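Local coordinates for chalcone-flavanone isomerase family protein (Arabidopsis thaliana, PDB 4DOO) that is a plastid protein of the chalcone-isomerase fold that binds fatty acids, preferring saturated ones, and may take part in alpha-linolenic acid metabolism, at residues 180-185 / 194-199. Residues are numbered along the deposited sequence; the frame is centred on the assembly and turned at random.
Sequences LYIGEE and DFLDNA. With DAO (lauric acid), chain C.
In this chalcone-isomerase-like fold, helices 171-182 and 189-202 pack against the antiparallel sheet, and Ile182 of the first meets Phe195 of the second. The contact is small, buried and wholly apolar. Ile182 lies over one face of the Phe195 ring, the two side chains crossing at about a right angle. With CG1 anti to the carbonyl carbon (chi1 -57°) and CG2 anti to the backbone N, both branches bear on the ring. CG1 lies over its centre. CD1 of Ile182 lies over the CG side in a CH-pi contact, 3.9 Å from the Phe195 centroid. CG2 sits above the CD1-CE1 side, 3.4 Å from CD1 of Phe195. Val47 of strand 39-50 touches both residues, and Leu80 of helix 76-82 packs on Phe195 and Leu196. With an alanine here, lacking the ethyl arm and CG2, the Phe195 ring would probably lose its CH-pi partner and a gap would open between the helices. Just back along helix 171-182, Leu180 and Tyr181 line the lauric acid pocket. Tyr181 OH is hydrogen-bonded to Tyr43 OH, which is also hydrogen-bonded to the lauric acid. Leu196 CD2 lies at the Phe195 ring edge, in its plane, and 4.4 Å from Ile182 CG2.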
# COMPACT_ATOMS: atom_id res chain seq x y z
N LEU A 180 -2.91 5.38 2.66
CA LEU A 180 -1.60 5.96 2.95
C LEU A 180 -0.70 5.97 1.73
O LEU A 180 0.18 6.82 1.59
CB LEU A 180 -0.89 5.17 4.06
CG LEU A 180 -1.51 5.21 5.45
CD1 LEU A 180 -0.75 4.26 6.38
CD2 LEU A 180 -1.46 6.65 5.98
N TYR A 181 -0.92 5.00 0.84
CA TYR A 181 -0.10 4.85 -0.35
C TYR A 181 -0.72 5.38 -1.65
O TYR A 181 -0.02 5.93 -2.49
CB TYR A 181 0.27 3.37 -0.52
CG TYR A 181 0.98 2.79 0.69
CD1 TYR A 181 2.35 3.02 0.89
CD2 TYR A 181 0.28 2.05 1.64
CE1 TYR A 181 2.99 2.52 2.03
CE2 TYR A 181 0.92 1.56 2.78
CZ TYR A 181 2.27 1.79 2.97
OH TYR A 181 2.88 1.30 4.10
N ILE A 182 -2.03 5.21 -1.79
CA ILE A 182 -2.72 5.64 -3.02
C ILE A 182 -3.86 6.63 -2.81
O ILE A 182 -4.68 6.85 -3.71
CB ILE A 182 -3.25 4.38 -3.77
CG1 ILE A 182 -2.08 3.43 -4.05
CG2 ILE A 182 -3.90 4.76 -5.09
CD1 ILE A 182 -0.98 4.06 -4.89
N GLY A 183 -3.90 7.26 -1.64
CA GLY A 183 -4.96 8.22 -1.35
C GLY A 183 -4.64 9.67 -1.68
O GLY A 183 -3.64 9.97 -2.34
N GLU A 184 -5.49 10.57 -1.20
CA GLU A 184 -5.33 12.00 -1.45
C GLU A 184 -4.02 12.59 -0.91
O GLU A 184 -3.44 13.49 -1.53
CB GLU A 184 -6.51 12.76 -0.85
CG GLU A 184 -6.52 14.25 -1.14
CD GLU A 184 -6.46 14.55 -2.62
OE1 GLU A 184 -7.22 13.91 -3.39
OE2 GLU A 184 -5.65 15.42 -3.02
N GLU A 185 -3.58 12.10 0.25
CA GLU A 185 -2.35 12.59 0.86
C GLU A 185 -1.43 11.39 1.11
O GLU A 185 -1.25 10.95 2.24
CB GLU A 185 -2.70 13.29 2.18
CG GLU A 185 -3.61 14.50 1.98
CD GLU A 185 -4.30 14.94 3.26
OE1 GLU A 185 -5.09 14.15 3.82
OE2 GLU A 185 -4.07 16.09 3.69
N ASP A 194 1.87 7.34 -10.76
CA ASP A 194 2.25 6.21 -11.60
C ASP A 194 1.23 5.09 -11.42
O ASP A 194 0.85 4.44 -12.38
CB ASP A 194 3.64 5.70 -11.24
CG ASP A 194 4.75 6.63 -11.70
OD1 ASP A 194 5.92 6.40 -11.32
OD2 ASP A 194 4.44 7.58 -12.45
N PHE A 195 0.80 4.88 -10.18
CA PHE A 195 -0.17 3.82 -9.91
C PHE A 195 -1.47 4.06 -10.66
O PHE A 195 -1.99 3.14 -11.30
CB PHE A 195 -0.44 3.71 -8.40
CG PHE A 195 -1.60 2.82 -8.05
CD1 PHE A 195 -2.90 3.32 -8.02
CD2 PHE A 195 -1.40 1.47 -7.77
CE1 PHE A 195 -3.98 2.49 -7.73
CE2 PHE A 195 -2.48 0.63 -7.47
CZ PHE A 195 -3.77 1.14 -7.45
N LEU A 196 -1.99 5.28 -10.58
CA LEU A 196 -3.24 5.63 -11.24
C LEU A 196 -3.09 5.60 -12.76
O LEU A 196 -4.00 5.15 -13.47
CB LEU A 196 -3.71 7.00 -10.77
CG LEU A 196 -4.06 7.08 -9.27
CD1 LEU A 196 -4.39 8.53 -8.88
CD2 LEU A 196 -5.24 6.16 -8.99
N ASP A 197 -1.95 6.07 -13.26
CA ASP A 197 -1.70 6.06 -14.69
C ASP A 197 -1.69 4.62 -15.20
O ASP A 197 -2.32 4.30 -16.20
CB ASP A 197 -0.35 6.71 -15.04
CG ASP A 197 -0.37 8.23 -14.95
OD1 ASP A 197 -1.46 8.83 -14.95
OD2 ASP A 197 0.73 8.83 -14.89
N ASN A 198 -0.96 3.75 -14.51
CA ASN A 198 -0.85 2.36 -14.93
C ASN A 198 -2.11 1.54 -14.66
O ASN A 198 -2.40 0.59 -15.40
CB ASN A 198 0.38 1.69 -14.30
CG ASN A 198 1.68 2.33 -14.78
OD1 ASN A 198 1.83 2.66 -15.96
ND2 ASN A 198 2.64 2.51 -13.86
N ALA A 199 -2.86 1.90 -13.62
CA ALA A 199 -4.09 1.18 -13.32
C ALA A 199 -5.09 1.49 -14.44
O ALA A 199 -5.87 0.63 -14.85
CB ALA A 199 -4.67 1.63 -11.96
O1 DAO C . 3.65 4.62 8.87
O2 DAO C . 4.69 3.91 7.06
C1 DAO C . 3.74 3.85 7.88
C2 DAO C . 2.67 2.81 7.67
C3 DAO C . 3.25 1.42 7.92
C4 DAO C . 2.15 0.35 7.91
C5 DAO C . 2.74 -1.05 7.85
C6 DAO C . 3.19 -1.53 9.23
C7 DAO C . 4.30 -2.56 9.13
C8 DAO C . 5.03 -2.67 10.46
C9 DAO C . 6.25 -3.57 10.34
C10 DAO C . 6.92 -3.73 11.70
C11 DAO C . 7.63 -5.08 11.80
C12 DAO C . 8.47 -5.15 13.06